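Local coordinates for amino acid ABC transporter, periplasmic amino acid-binding protein, putative (Streptococcus pneumoniae, PDB 4I62) that probably captures amino acids such as L-arginine, which it holds in a cleft, and delivers them to an ABC transporter for uptake, at residues 50-55 with 124-129; 92-97 with 117-122; 108-113 with 158-163; 196-201 with 223-228. All blocks are in the same frame, centred on the assembly; numbering follows the deposited sequence. Where two conformers were deposited one is given.

Interaction 1 of 4, residues 50-55 with 124-129; sequences APFEYQ and PYYTAK
Phe52 holds CG anti to its own carbonyl carbon (chi1 -60°), while Tyr126 swings CG anti to the backbone N (chi1 -171°), and these two settings send the rings at each other from backbones whose nearest CA atoms, those of Phe52 and Tyr126, are still 10.4 Å apart. The result is a T-shaped pair. Phe52 comes in edge-first, its CZ standing over the centre of the Tyr126 ring and reaching CD2 of Tyr126 at 3.9 Å; the ring planes are turned 71° and the centroids of Phe52 and Tyr126 lie 5.2 Å apart. Behind it, CG of Pro51, a cis proline, rests near the rim of one face of the Phe52 ring. Tyr227 joins both rings, edge-to-face with Phe52, and Ile259 of helix 254-265 packs on Tyr126. Next door, Glu53 hydrogen-bonds the guanidinium NH1 of the bound arginine through OE2. Between the two segments the attraction is therefore aromatic and dispersive, an apolar cluster beside the guanidinium end of the ligand pocket in this type II periplasmic binding protein fold.

Interaction 2 of 4, residues 92-97 with 117-122; sequences NVLASV and KVFDFS
Leu94 is the first residue of helix segment 92-97 to meet Phe119, and it does so with three parts of itself. Its CB lies 3.7 Å from CZ of Phe119, and its carbonyl O comes to 3.3 Å from the same CZ. With CG anti to the carbonyl carbon (chi1 -70°), the branch is carried out over the ring, where CD2 of Leu94 makes a CH-pi contact 4.2 Å from the Phe119 centroid and 14° off the ring normal. One turn on, Val97 supplies CG1, 3.9 Å from CE1 of Phe119 and oblique to the ring. Val118 CG1 takes the opposite face, so the phenyl is clasped between its own neighbour and the helix. Ala105 of strand 104-105 packs against both Leu94 and Val97, while Asp120, the next residue of strand 119-121, pairs by its backbone with Met231. Within the periplasmic binding protein fold, helix 90-98 is thus fastened to that short strand by carbon contacts, with the ring of Phe119 filling the join and the carbonyl O of Leu94 close to its CZ.

Interaction 3 of 4, residues 108-113 with 158-163; sequences GVSKTD and GSIQET. With ARG (arginine), chain B.
Ile160 faces the loop 108-113 with two branches, each meeting a different residue. The side chains of Ile160 and Thr112 run past each other in opposite directions and touch methyl to methyl, CG2 of Ile160 to CG2 of Thr112 at 3.6 Å, while CD1 of Ile160 bends toward Ser110 and stops 3.5 Å from its OG. The polar work of that hydroxyl is with other partners: with chi1 at -60° OG sits beside its own backbone N, where it accepts from the amino group of the bound arginine at 2.8 Å, ARG N to Ser110 OG, and it is also hydrogen-bonded to Asp225. Gly108 O accepts from the same amino group. This is the substrate cleft of a type II periplasmic binding protein, and the two segments grip the ligand's alpha-carboxylate between them. Ser110 N donates to ARG O in a nearly straight bond (2.8 Å, 173°), and Ile160 N, in the first turn of helix 160-168, donates to ARG OXT at 2.8 Å and a more bent 151°. The positive end of that helix dipole would probably favour the negative carboxylate. Arg115 adds a further bond to the ligand, while Thr112 OG1 caps Arg115 N. Ser159 N-caps helix 160-168, its OG accepting from Glu162 N.

Interaction 4 of 4, residues 196-201 with 223-228; sequences IFEEPV and QDDSYA. With ARG (arginine), chain B.
Glu198 meets Tyr227 from its first side-chain carbon, with CB 3.6 Å from OH of Tyr227. The next atom, CG, passes 3.5 Å from OD2 of Asp225. A bend at chi2 (146°) then delivers the carboxylate between the two partners and the ligand. CD of Glu198 lies at the edge of the tyrosine ring, in its plane, with carboxylate and ring planes 59° apart. OE1 accepts from Tyr227 OH at 2.7 Å, the hydroxyl approaching from 66° above the carboxylate plane, and OE1 also accepts from the amino group of the bound arginine, ARG N to Glu198 OE1 at 2.9 Å. OE2 takes a weak bond from the same amino group and lies 2.6 Å from OD2 of Asp225, a separation at which one of the acids probably holds a proton. The other oxygen of Asp225, OD1, is hydrogen-bonded to Ser110 OG. Gln161 NE2 makes a weak bond to Glu198 OE2 as well. Placed at the end of strand 194-198 and at the N-cap of helix 199-208, Glu198 reaches across to the start of strand 226-232, with Ile160 of helix 160-168 packing beside it and Asn130 of strand 126-135 touching both Glu198 and Asp225.

In the fold
Interactions 3 and 4 share the bound arginine and are joined directly by the hydrogen bond between Ser110 and Asp225: interaction 3 grips the carboxylate through backbone N-H groups and shares the amino group with interaction 4, which holds it through an acid. Interaction 1 lies about 8 Å from interaction 4, centre to centre; strand 126-135 pairs with both 194-198 and 226-232, so Tyr126 of interaction 1 sits in the same sheet and its ring meets Tyr227. Interactions 2 and 4 are buried, 1 and 3 partly buried. Interaction 2, about 14 Å from the chain centre, relies on aliphatic-aromatic packing; Phe121 links it to loop 108-113. Polar chemistry thus gathers at the ligand and carbon contacts flank it.

Interaction 1 of 4, residues 50-55 with 124-129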
loop_
_atom_site.group_PDB
_atom_site.type_symbol
_atom_site.label_atom_id
_atom_site.label_comp_id
_atom_site.label_asym_id
_atom_site.label_seq_id
_atom_site.Cartn_x
_atom_site.Cartn_y
_atom_site.Cartn_z
ATOM N N ALA A 50 3.058 -3.540 -5.494
ATOM C CA ALA A 50 2.903 -2.961 -6.822
ATOM C C ALA A 50 1.430 -2.590 -7.027
ATOM O O ALA A 50 0.537 -3.365 -6.648
ATOM C CB ALA A 50 3.342 -3.943 -7.897
ATOM N N PRO A 51 1.150 -1.457 -7.677
ATOM C CA PRO A 51 2.077 -0.584 -8.427
ATOM C C PRO A 51 2.755 0.510 -7.583
ATOM O O PRO A 51 3.596 1.259 -8.109
ATOM C CB PRO A 51 1.140 0.078 -9.474
ATOM C CG PRO A 51 -0.176 0.158 -8.743
ATOM C CD PRO A 51 -0.263 -1.134 -7.982
ATOM N N PHE A 52 2.372 0.625 -6.319
ATOM C CA PHE A 52 2.795 1.761 -5.482
ATOM C C PHE A 52 4.276 1.695 -5.112
ATOM O O PHE A 52 5.025 2.683 -5.279
ATOM C CB PHE A 52 1.868 1.862 -4.267
ATOM C CG PHE A 52 0.450 2.081 -4.687
ATOM C CD1 PHE A 52 0.041 3.345 -5.104
ATOM C CD2 PHE A 52 -0.434 1.007 -4.811
ATOM C CE1 PHE A 52 -1.232 3.547 -5.596
ATOM C CE2 PHE A 52 -1.707 1.215 -5.322
ATOM C CZ PHE A 52 -2.100 2.477 -5.713
ATOM N N GLU A 53 4.730 0.544 -4.609
ATOM C CA GLU A 53 6.165 0.314 -4.358
ATOM C C GLU A 53 6.434 -1.179 -4.470
ATOM O O GLU A 53 5.685 -1.985 -3.906
ATOM C CB GLU A 53 6.619 0.854 -3.000
ATOM C CG GLU A 53 5.729 0.455 -1.823
ATOM C CD GLU A 53 4.553 1.375 -1.610
ATOM O OE1 GLU A 53 4.753 2.588 -1.952
ATOM O OE2 GLU A 53 3.478 0.966 -1.090
ATOM N N TYR A 54 7.512 -1.536 -5.153
ATOM C CA TYR A 54 7.827 -2.941 -5.355
ATOM C C TYR A 54 9.289 -3.031 -5.746
ATOM O O TYR A 54 9.957 -2.031 -6.032
ATOM C CB TYR A 54 6.894 -3.569 -6.405
ATOM C CG TYR A 54 6.922 -2.938 -7.796
ATOM C CD1 TYR A 54 6.170 -1.786 -8.057
ATOM C CD2 TYR A 54 7.660 -3.508 -8.847
ATOM C CE1 TYR A 54 6.136 -1.234 -9.309
ATOM C CE2 TYR A 54 7.653 -2.926 -10.104
ATOM C CZ TYR A 54 6.891 -1.800 -10.328
ATOM O OH TYR A 54 6.857 -1.208 -11.575
ATOM N N GLN A 55 9.790 -4.262 -5.747
ATOM C CA GLN A 55 11.153 -4.539 -6.181
ATOM C C GLN A 55 11.143 -5.021 -7.612
ATOM O O GLN A 55 10.410 -5.968 -7.961
ATOM C CB GLN A 55 11.826 -5.584 -5.293
ATOM C CG GLN A 55 12.024 -5.158 -3.851
ATOM C CD GLN A 55 12.822 -6.178 -3.069
ATOM O OE1 GLN A 55 14.044 -6.254 -3.198
ATOM N NE2 GLN A 55 12.137 -6.979 -2.268
ATOM N N PRO A 124 -5.747 13.259 0.267
ATOM C CA PRO A 124 -5.634 11.921 -0.319
ATOM C C PRO A 124 -5.137 11.956 -1.751
ATOM O O PRO A 124 -5.426 12.927 -2.508
ATOM C CB PRO A 124 -7.077 11.397 -0.312
ATOM C CG PRO A 124 -7.816 12.254 0.642
ATOM C CD PRO A 124 -7.097 13.551 0.780
ATOM N N TYR A 125 -4.441 10.913 -2.151
ATOM C CA TYR A 125 -3.950 10.801 -3.509
ATOM C C TYR A 125 -4.457 9.604 -4.296
ATOM O O TYR A 125 -4.132 9.507 -5.487
ATOM C CB TYR A 125 -2.426 10.916 -3.609
ATOM C CG TYR A 125 -1.658 9.764 -3.005
ATOM C CD1 TYR A 125 -1.367 8.634 -3.745
ATOM C CD2 TYR A 125 -1.162 9.840 -1.701
ATOM C CE1 TYR A 125 -0.625 7.570 -3.191
ATOM C CE2 TYR A 125 -0.415 8.804 -1.134
ATOM C CZ TYR A 125 -0.153 7.674 -1.899
ATOM O OH TYR A 125 0.599 6.656 -1.360
ATOM N N TYR A 126 -5.199 8.694 -3.666
ATOM C CA TYR A 126 -5.731 7.547 -4.397
ATOM C C TYR A 126 -6.897 7.028 -3.595
ATOM O O TYR A 126 -6.906 7.144 -2.350
ATOM C CB TYR A 126 -4.687 6.427 -4.493
ATOM C CG TYR A 126 -5.079 5.307 -5.406
ATOM C CD1 TYR A 126 -4.931 5.450 -6.771
ATOM C CD2 TYR A 126 -5.596 4.112 -4.927
ATOM C CE1 TYR A 126 -5.304 4.446 -7.653
ATOM C CE2 TYR A 126 -6.005 3.094 -5.820
ATOM C CZ TYR A 126 -5.833 3.273 -7.170
ATOM O OH TYR A 126 -6.199 2.274 -8.058
ATOM N N THR A 127 -7.893 6.446 -4.267
ATOM C CA THR A 127 -8.968 5.770 -3.552
ATOM C C THR A 127 -9.162 4.385 -4.096
ATOM O O THR A 127 -9.185 4.154 -5.309
ATOM C CB THR A 127 -10.271 6.521 -3.622
ATOM O OG1 THR A 127 -10.627 6.682 -4.994
ATOM C CG2 THR A 127 -10.114 7.855 -2.941
ATOM N N ALA A 128 -9.302 3.443 -3.178
ATOM C CA ALA A 128 -9.304 2.017 -3.511
ATOM C C ALA A 128 -10.512 1.281 -2.948
ATOM O O ALA A 128 -11.102 1.745 -1.973
ATOM C CB ALA A 128 -8.015 1.355 -2.988
ATOM N N LYS A 129 -10.925 0.206 -3.627
ATOM C CA LYS A 129 -11.856 -0.792 -3.075
ATOM C C LYS A 129 -11.066 -2.028 -2.639
ATOM O O LYS A 129 -10.032 -2.365 -3.208
ATOM C CB LYS A 129 -12.936 -1.220 -4.092
ATOM C CG LYS A 129 -13.892 -0.102 -4.512
ATOM C CD LYS A 129 -14.921 -0.608 -5.503
ATOM C CE LYS A 129 -15.966 0.459 -5.826
ATOM N NZ LYS A 129 -16.941 -0.026 -6.845
#

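Interaction 2 of 4, residues 92-97 with 117-122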
loop_
_atom_site.group_PDB
_atom_site.type_symbol
_atom_site.label_atom_id
_atom_site.label_comp_id
_atom_site.label_asym_id
_atom_site.label_seq_id
_atom_site.Cartn_x
_atom_site.Cartn_y
_atom_site.Cartn_z
ATOM N N ASN A 92 6.001 -1.858 10.528
ATOM C CA ASN A 92 6.888 -0.905 11.196
ATOM C C ASN A 92 6.897 0.506 10.578
ATOM O O ASN A 92 7.544 1.443 11.133
ATOM C CB ASN A 92 8.315 -1.463 11.227
ATOM C CG ASN A 92 8.420 -2.763 12.023
ATOM O OD1 ASN A 92 9.228 -3.650 11.698
ATOM N ND2 ASN A 92 7.606 -2.889 13.024
ATOM N N VAL A 93 6.226 0.679 9.441
ATOM C CA VAL A 93 6.293 1.943 8.691
ATOM C C VAL A 93 5.764 3.140 9.483
ATOM O O VAL A 93 6.467 4.168 9.657
ATOM C CB VAL A 93 5.567 1.788 7.342
ATOM C CG1 VAL A 93 5.249 3.124 6.699
ATOM C CG2 VAL A 93 6.392 0.957 6.413
ATOM N N LEU A 94 4.550 3.038 10.003
ATOM C CA LEU A 94 4.007 4.165 10.739
ATOM C C LEU A 94 4.760 4.437 12.033
ATOM O O LEU A 94 5.020 5.609 12.381
ATOM C CB LEU A 94 2.506 3.998 10.959
ATOM C CG LEU A 94 1.669 4.132 9.694
ATOM C CD1 LEU A 94 0.216 3.740 9.920
ATOM C CD2 LEU A 94 1.788 5.565 9.082
ATOM N N ALA A 95 5.148 3.383 12.732
ATOM C CA ALA A 95 5.910 3.557 13.969
ATOM C C ALA A 95 7.194 4.341 13.721
ATOM O O ALA A 95 7.611 5.136 14.565
ATOM C CB ALA A 95 6.218 2.206 14.579
ATOM N N SER A 96 7.814 4.127 12.570
ATOM C CA SER A 96 9.068 4.804 12.260
ATOM C C SER A 96 8.860 6.292 12.058
ATOM O O SER A 96 9.726 7.101 12.401
ATOM C CB SER A 96 9.715 4.185 11.031
ATOM O OG SER A 96 10.026 2.840 11.317
ATOM N N VAL A 97 7.718 6.671 11.518
ATOM C CA VAL A 97 7.409 8.094 11.411
ATOM C C VAL A 97 7.134 8.675 12.795
ATOM O O VAL A 97 7.625 9.773 13.141
ATOM C CB VAL A 97 6.193 8.285 10.489
ATOM C CG1 VAL A 97 5.721 9.766 10.538
ATOM C CG2 VAL A 97 6.580 7.904 9.062
ATOM N N LYS A 117 -5.473 10.361 14.564
ATOM C CA LYS A 117 -5.275 10.893 15.915
ATOM C C LYS A 117 -3.790 11.030 16.250
ATOM O O LYS A 117 -3.417 11.791 17.148
ATOM C CB LYS A 117 -5.918 9.970 16.941
ATOM C CG LYS A 117 -7.433 9.990 16.929
ATOM C CD LYS A 117 -7.970 11.212 17.644
ATOM C CE LYS A 117 -7.572 11.204 19.120
ATOM N NZ LYS A 117 -8.246 12.286 19.912
ATOM N N VAL A 118 -2.953 10.274 15.551
ATOM C CA VAL A 118 -1.539 10.176 15.889
ATOM C C VAL A 118 -0.679 10.825 14.809
ATOM O O VAL A 118 0.404 11.329 15.110
ATOM C CB VAL A 118 -1.113 8.692 16.050
ATOM C CG1 VAL A 118 0.394 8.553 16.212
ATOM C CG2 VAL A 118 -1.834 8.062 17.235
ATOM N N PHE A 119 -1.178 10.832 13.567
ATOM C CA PHE A 119 -0.459 11.376 12.410
ATOM C C PHE A 119 -1.187 12.532 11.734
ATOM O O PHE A 119 -2.419 12.589 11.734
ATOM C CB PHE A 119 -0.217 10.264 11.358
ATOM C CG PHE A 119 0.591 9.111 11.894
ATOM C CD1 PHE A 119 1.976 9.222 12.022
ATOM C CD2 PHE A 119 -0.020 7.949 12.310
ATOM C CE1 PHE A 119 2.738 8.172 12.567
ATOM C CE2 PHE A 119 0.726 6.908 12.847
ATOM C CZ PHE A 119 2.107 7.014 12.977
ATOM N N ASP A 120 -0.416 13.444 11.156
ATOM C CA ASP A 120 -0.922 14.345 10.126
ATOM C C ASP A 120 -0.964 13.490 8.848
ATOM O O ASP A 120 -0.053 12.675 8.580
ATOM C CB ASP A 120 0.036 15.534 9.884
ATOM C CG ASP A 120 -0.265 16.771 10.731
ATOM O OD1 ASP A 120 -1.045 16.680 11.717
ATOM O OD2 ASP A 120 0.329 17.841 10.395
ATOM N N PHE A 121 -1.994 13.710 8.036
ATOM C CA PHE A 121 -2.040 13.125 6.718
ATOM C C PHE A 121 -2.111 14.205 5.666
ATOM O O PHE A 121 -2.779 15.229 5.831
ATOM C CB PHE A 121 -3.276 12.229 6.537
ATOM C CG PHE A 121 -3.138 10.850 7.132
ATOM C CD1 PHE A 121 -2.386 9.911 6.474
ATOM C CD2 PHE A 121 -3.769 10.498 8.308
ATOM C CE1 PHE A 121 -2.279 8.610 6.971
ATOM C CE2 PHE A 121 -3.648 9.193 8.818
ATOM C CZ PHE A 121 -2.904 8.260 8.143
ATOM N N SER A 122 -1.466 13.954 4.548
ATOM C CA SER A 122 -1.705 14.754 3.363
ATOM C C SER A 122 -3.145 14.640 2.907
ATOM O O SER A 122 -3.910 13.745 3.346
ATOM C CB SER A 122 -0.798 14.300 2.216
ATOM O OG SER A 122 -1.207 13.054 1.680
#

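Interaction 3 of 4, residues 108-113 with 158-163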
loop_
_atom_site.group_PDB
_atom_site.type_symbol
_atom_site.label_atom_id
_atom_site.label_comp_id
_atom_site.label_asym_id
_atom_site.label_seq_id
_atom_site.Cartn_x
_atom_site.Cartn_y
_atom_site.Cartn_z
ATOM N N GLY A 108 1.370 3.408 0.270
ATOM C CA GLY A 108 -0.005 2.958 0.093
ATOM C C GLY A 108 -0.789 2.995 1.397
ATOM O O GLY A 108 -1.619 2.122 1.643
ATOM N N VAL A 109 -0.555 4.021 2.208
ATOM C CA VAL A 109 -1.133 4.106 3.553
ATOM C C VAL A 109 -2.555 4.664 3.536
ATOM O O VAL A 109 -2.770 5.816 3.084
ATOM C CB VAL A 109 -0.265 4.982 4.488
ATOM C CG1 VAL A 109 -0.876 5.081 5.870
ATOM C CG2 VAL A 109 1.144 4.470 4.564
ATOM N N SER A 110 -3.521 3.886 4.003
ATOM C CA SER A 110 -4.875 4.347 4.118
ATOM C C SER A 110 -5.062 5.270 5.308
ATOM O O SER A 110 -4.596 5.018 6.433
ATOM C CB SER A 110 -5.779 3.135 4.357
ATOM O OG SER A 110 -5.707 2.189 3.287
ATOM N N LYS A 111 -5.849 6.341 5.112
ATOM C CA LYS A 111 -6.294 7.124 6.277
ATOM C C LYS A 111 -7.298 6.361 7.118
ATOM O O LYS A 111 -8.201 5.682 6.594
ATOM C CB LYS A 111 -7.011 8.393 5.872
ATOM C CG LYS A 111 -6.141 9.261 5.135
ATOM C CD LYS A 111 -6.834 10.567 4.756
ATOM C CE LYS A 111 -7.364 11.314 5.956
ATOM N NZ LYS A 111 -8.141 12.542 5.522
ATOM N N THR A 112 -7.151 6.446 8.421
ATOM C CA THR A 112 -8.193 5.939 9.311
ATOM C C THR A 112 -8.343 6.909 10.467
ATOM O O THR A 112 -7.453 7.717 10.717
ATOM C CB THR A 112 -7.856 4.569 9.890
ATOM O OG1 THR A 112 -6.770 4.700 10.800
ATOM C CG2 THR A 112 -7.519 3.538 8.816
ATOM N N ASP A 113 -9.457 6.832 11.185
ATOM C CA ASP A 113 -9.643 7.712 12.334
ATOM C C ASP A 113 -8.616 7.447 13.405
ATOM O O ASP A 113 -8.078 8.389 13.983
ATOM C CB ASP A 113 -11.057 7.591 12.913
ATOM C CG ASP A 113 -12.099 8.263 12.038
ATOM O OD1 ASP A 113 -11.712 8.969 11.081
ATOM O OD2 ASP A 113 -13.312 8.107 12.322
ATOM N N GLY A 158 -0.556 -5.432 10.263
ATOM C CA GLY A 158 -0.484 -3.979 10.377
ATOM C C GLY A 158 -1.374 -3.240 9.398
ATOM O O GLY A 158 -1.410 -2.004 9.451
ATOM N N SER A 159 -2.059 -3.962 8.519
ATOM C CA SER A 159 -2.884 -3.299 7.499
ATOM C C SER A 159 -4.330 -3.121 7.954
ATOM O O SER A 159 -4.830 -3.848 8.835
ATOM C CB SER A 159 -2.867 -4.117 6.203
ATOM O OG SER A 159 -3.618 -5.326 6.321
ATOM N N ILE A 160 -5.045 -2.214 7.277
ATOM C CA ILE A 160 -6.462 -2.090 7.547
ATOM C C ILE A 160 -7.239 -3.317 7.071
ATOM O O ILE A 160 -8.347 -3.577 7.551
ATOM C CB ILE A 160 -7.063 -0.782 6.986
ATOM C CG1 ILE A 160 -7.121 -0.764 5.467
ATOM C CG2 ILE A 160 -6.306 0.450 7.496
ATOM C CD1 ILE A 160 -8.105 0.252 4.930
ATOM N N GLN A 161 -6.674 -4.075 6.153
ATOM C CA GLN A 161 -7.292 -5.327 5.728
ATOM C C GLN A 161 -7.288 -6.333 6.865
ATOM O O GLN A 161 -8.269 -7.089 7.038
ATOM C CB GLN A 161 -6.548 -5.891 4.514
ATOM C CG GLN A 161 -6.801 -5.109 3.209
ATOM C CD GLN A 161 -6.214 -3.710 3.216
ATOM O OE1 GLN A 161 -5.102 -3.463 3.717
ATOM N NE2 GLN A 161 -6.945 -2.770 2.652
ATOM N N GLU A 162 -6.215 -6.391 7.634
ATOM C CA GLU A 162 -6.167 -7.263 8.808
ATOM C C GLU A 162 -7.257 -6.854 9.790
ATOM O O GLU A 162 -7.950 -7.707 10.348
ATOM C CB GLU A 162 -4.799 -7.129 9.473
ATOM C CG GLU A 162 -4.671 -7.917 10.777
ATOM C CD GLU A 162 -3.363 -7.682 11.515
ATOM O OE1 GLU A 162 -2.823 -6.563 11.565
ATOM O OE2 GLU A 162 -2.857 -8.662 12.106
ATOM N N THR A 163 -7.419 -5.550 10.009
ATOM C CA THR A 163 -8.480 -5.058 10.893
ATOM C C THR A 163 -9.874 -5.445 10.413
ATOM O O THR A 163 -10.714 -5.879 11.217
ATOM C CB THR A 163 -8.363 -3.549 11.074
ATOM O OG1 THR A 163 -7.063 -3.267 11.604
ATOM C CG2 THR A 163 -9.406 -3.003 12.016
HETATM N N ARG B . -3.669 0.413 2.536
HETATM C CA ARG B . -3.377 -0.559 3.622
HETATM C C ARG B . -3.086 0.149 4.942
HETATM O O ARG B . -2.759 1.355 4.929
HETATM C CB ARG B . -2.275 -1.519 3.216
HETATM C CG ARG B . -0.984 -0.816 2.788
HETATM C CD ARG B . 0.176 -1.783 2.668
HETATM N NE ARG B . 1.281 -1.147 1.975
HETATM C CZ ARG B . 2.450 -1.706 1.736
HETATM N NH1 ARG B . 3.394 -1.019 1.102
HETATM N NH2 ARG B . 2.685 -2.954 2.139
HETATM O OXT ARG B . -3.145 -0.558 6.002
#

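Interaction 4 of 4, residues 196-201 with 223-228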
loop_
_atom_site.group_PDB
_atom_site.type_symbol
_atom_site.label_atom_id
_atom_site.label_comp_id
_atom_site.label_asym_id
_atom_site.label_seq_id
_atom_site.Cartn_x
_atom_site.Cartn_y
_atom_site.Cartn_z
ATOM N N ILE A 196 -7.116 -10.782 1.360
ATOM C CA ILE A 196 -7.736 -9.485 1.131
ATOM C C ILE A 196 -6.692 -8.473 0.697
ATOM O O ILE A 196 -5.728 -8.214 1.449
ATOM C CB ILE A 196 -8.459 -8.949 2.398
ATOM C CG1 ILE A 196 -9.367 -10.001 3.034
ATOM C CG2 ILE A 196 -9.201 -7.664 2.089
ATOM C CD1 ILE A 196 -10.001 -9.548 4.330
ATOM N N PHE A 197 -6.860 -7.864 -0.477
ATOM C CA PHE A 197 -5.988 -6.794 -0.932
ATOM C C PHE A 197 -6.823 -5.727 -1.631
ATOM O O PHE A 197 -7.830 -6.022 -2.282
ATOM C CB PHE A 197 -4.958 -7.265 -1.992
ATOM C CG PHE A 197 -3.778 -8.042 -1.482
ATOM C CD1 PHE A 197 -3.027 -7.644 -0.407
ATOM C CD2 PHE A 197 -3.406 -9.213 -2.124
ATOM C CE1 PHE A 197 -1.915 -8.411 0.037
ATOM C CE2 PHE A 197 -2.293 -9.940 -1.721
ATOM C CZ PHE A 197 -1.545 -9.538 -0.654
ATOM N N GLU A 198 -6.347 -4.486 -1.554
ATOM C CA GLU A 198 -6.932 -3.416 -2.360
ATOM C C GLU A 198 -6.789 -3.737 -3.856
ATOM O O GLU A 198 -5.788 -4.329 -4.287
ATOM C CB GLU A 198 -6.294 -2.082 -1.973
ATOM C CG GLU A 198 -6.831 -1.637 -0.591
ATOM C CD GLU A 198 -5.859 -0.874 0.316
ATOM O OE1 GLU A 198 -4.618 -1.016 0.178
ATOM O OE2 GLU A 198 -6.352 -0.196 1.239
ATOM N N GLU A 199 -7.782 -3.327 -4.627
ATOM C CA GLU A 199 -7.957 -3.755 -6.002
ATOM C C GLU A 199 -6.696 -3.669 -6.891
ATOM O O GLU A 199 -6.371 -4.649 -7.562
ATOM C CB GLU A 199 -9.140 -3.016 -6.640
ATOM C CG GLU A 199 -9.428 -3.496 -8.057
ATOM C CD GLU A 199 -10.739 -2.961 -8.626
ATOM O OE1 GLU A 199 -11.286 -1.968 -8.092
ATOM O OE2 GLU A 199 -11.200 -3.476 -9.680
ATOM N N PRO A 200 -6.000 -2.525 -6.933
ATOM C CA PRO A 200 -4.862 -2.443 -7.876
ATOM C C PRO A 200 -3.744 -3.413 -7.506
ATOM O O PRO A 200 -3.064 -3.955 -8.365
ATOM C CB PRO A 200 -4.384 -0.980 -7.732
ATOM C CG PRO A 200 -4.917 -0.528 -6.414
ATOM C CD PRO A 200 -6.241 -1.237 -6.257
ATOM N N VAL A 201 -3.572 -3.635 -6.213
ATOM C CA VAL A 201 -2.550 -4.547 -5.709
ATOM C C VAL A 201 -2.945 -6.005 -6.001
ATOM O O VAL A 201 -2.132 -6.804 -6.473
ATOM C CB VAL A 201 -2.291 -4.276 -4.210
ATOM C CG1 VAL A 201 -1.347 -5.308 -3.617
ATOM C CG2 VAL A 201 -1.710 -2.872 -4.072
ATOM N N GLN A 223 -16.902 3.043 4.472
ATOM C CA GLN A 223 -16.318 4.376 4.354
ATOM C C GLN A 223 -15.151 4.396 3.366
ATOM O O GLN A 223 -14.628 3.350 2.998
ATOM C CB GLN A 223 -15.835 4.873 5.718
ATOM C CG GLN A 223 -14.581 4.171 6.235
ATOM C CD GLN A 223 -13.848 4.995 7.287
ATOM O OE1 GLN A 223 -14.294 5.092 8.434
ATOM N NE2 GLN A 223 -12.727 5.608 6.895
ATOM N N ASP A 224 -14.756 5.598 2.957
ATOM C CA ASP A 224 -13.627 5.803 2.050
ATOM C C ASP A 224 -12.372 5.042 2.464
ATOM O O ASP A 224 -11.997 5.052 3.629
ATOM C CB ASP A 224 -13.254 7.289 2.031
ATOM C CG ASP A 224 -14.265 8.148 1.289
ATOM O OD1 ASP A 224 -15.379 7.655 0.988
ATOM O OD2 ASP A 224 -13.930 9.331 1.015
ATOM N N ASP A 225 -11.725 4.389 1.507
ATOM C CA ASP A 225 -10.380 3.903 1.689
ATOM C C ASP A 225 -9.489 4.757 0.793
ATOM O O ASP A 225 -9.340 4.462 -0.406
ATOM C CB ASP A 225 -10.306 2.435 1.280
ATOM C CG ASP A 225 -8.934 1.830 1.500
ATOM O OD1 ASP A 225 -8.014 2.537 1.994
ATOM O OD2 ASP A 225 -8.793 0.628 1.191
ATOM N N SER A 226 -8.934 5.808 1.364
ATOM C CA SER A 226 -8.100 6.743 0.619
ATOM C C SER A 226 -6.667 6.713 1.093
ATOM O O SER A 226 -6.395 6.738 2.305
ATOM C CB SER A 226 -8.637 8.153 0.801
ATOM O OG SER A 226 -9.950 8.236 0.266
ATOM N N TYR A 227 -5.723 6.629 0.138
ATOM C CA TYR A 227 -4.319 6.662 0.471
ATOM C C TYR A 227 -3.846 8.115 0.656
ATOM O O TYR A 227 -4.281 9.016 -0.059
ATOM C CB TYR A 227 -3.455 6.062 -0.638
ATOM C CG TYR A 227 -3.583 4.603 -0.918
ATOM C CD1 TYR A 227 -4.368 3.764 -0.145
ATOM C CD2 TYR A 227 -2.884 4.070 -2.003
ATOM C CE1 TYR A 227 -4.450 2.381 -0.454
ATOM C CE2 TYR A 227 -2.962 2.728 -2.316
ATOM C CZ TYR A 227 -3.746 1.896 -1.549
ATOM O OH TYR A 227 -3.772 0.550 -1.890
ATOM N N ALA A 228 -2.937 8.289 1.618
ATOM C CA ALA A 228 -2.371 9.592 1.909
ATOM C C ALA A 228 -0.957 9.410 2.445
ATOM O O ALA A 228 -0.551 8.296 2.849
ATOM C CB ALA A 228 -3.253 10.335 2.890
HETATM N N ARG B . -3.669 0.413 2.536
HETATM C CA ARG B . -3.377 -0.559 3.622
HETATM C C ARG B . -3.086 0.149 4.942
HETATM O O ARG B . -2.759 1.355 4.929
HETATM C CB ARG B . -2.275 -1.519 3.216
HETATM C CG ARG B . -0.984 -0.816 2.788
HETATM C CD ARG B . 0.176 -1.783 2.668
HETATM N NE ARG B . 1.281 -1.147 1.975
HETATM C CZ ARG B . 2.450 -1.706 1.736
HETATM N NH1 ARG B . 3.394 -1.019 1.102
HETATM N NH2 ARG B . 2.685 -2.954 2.139
HETATM O OXT ARG B . -3.145 -0.558 6.002
#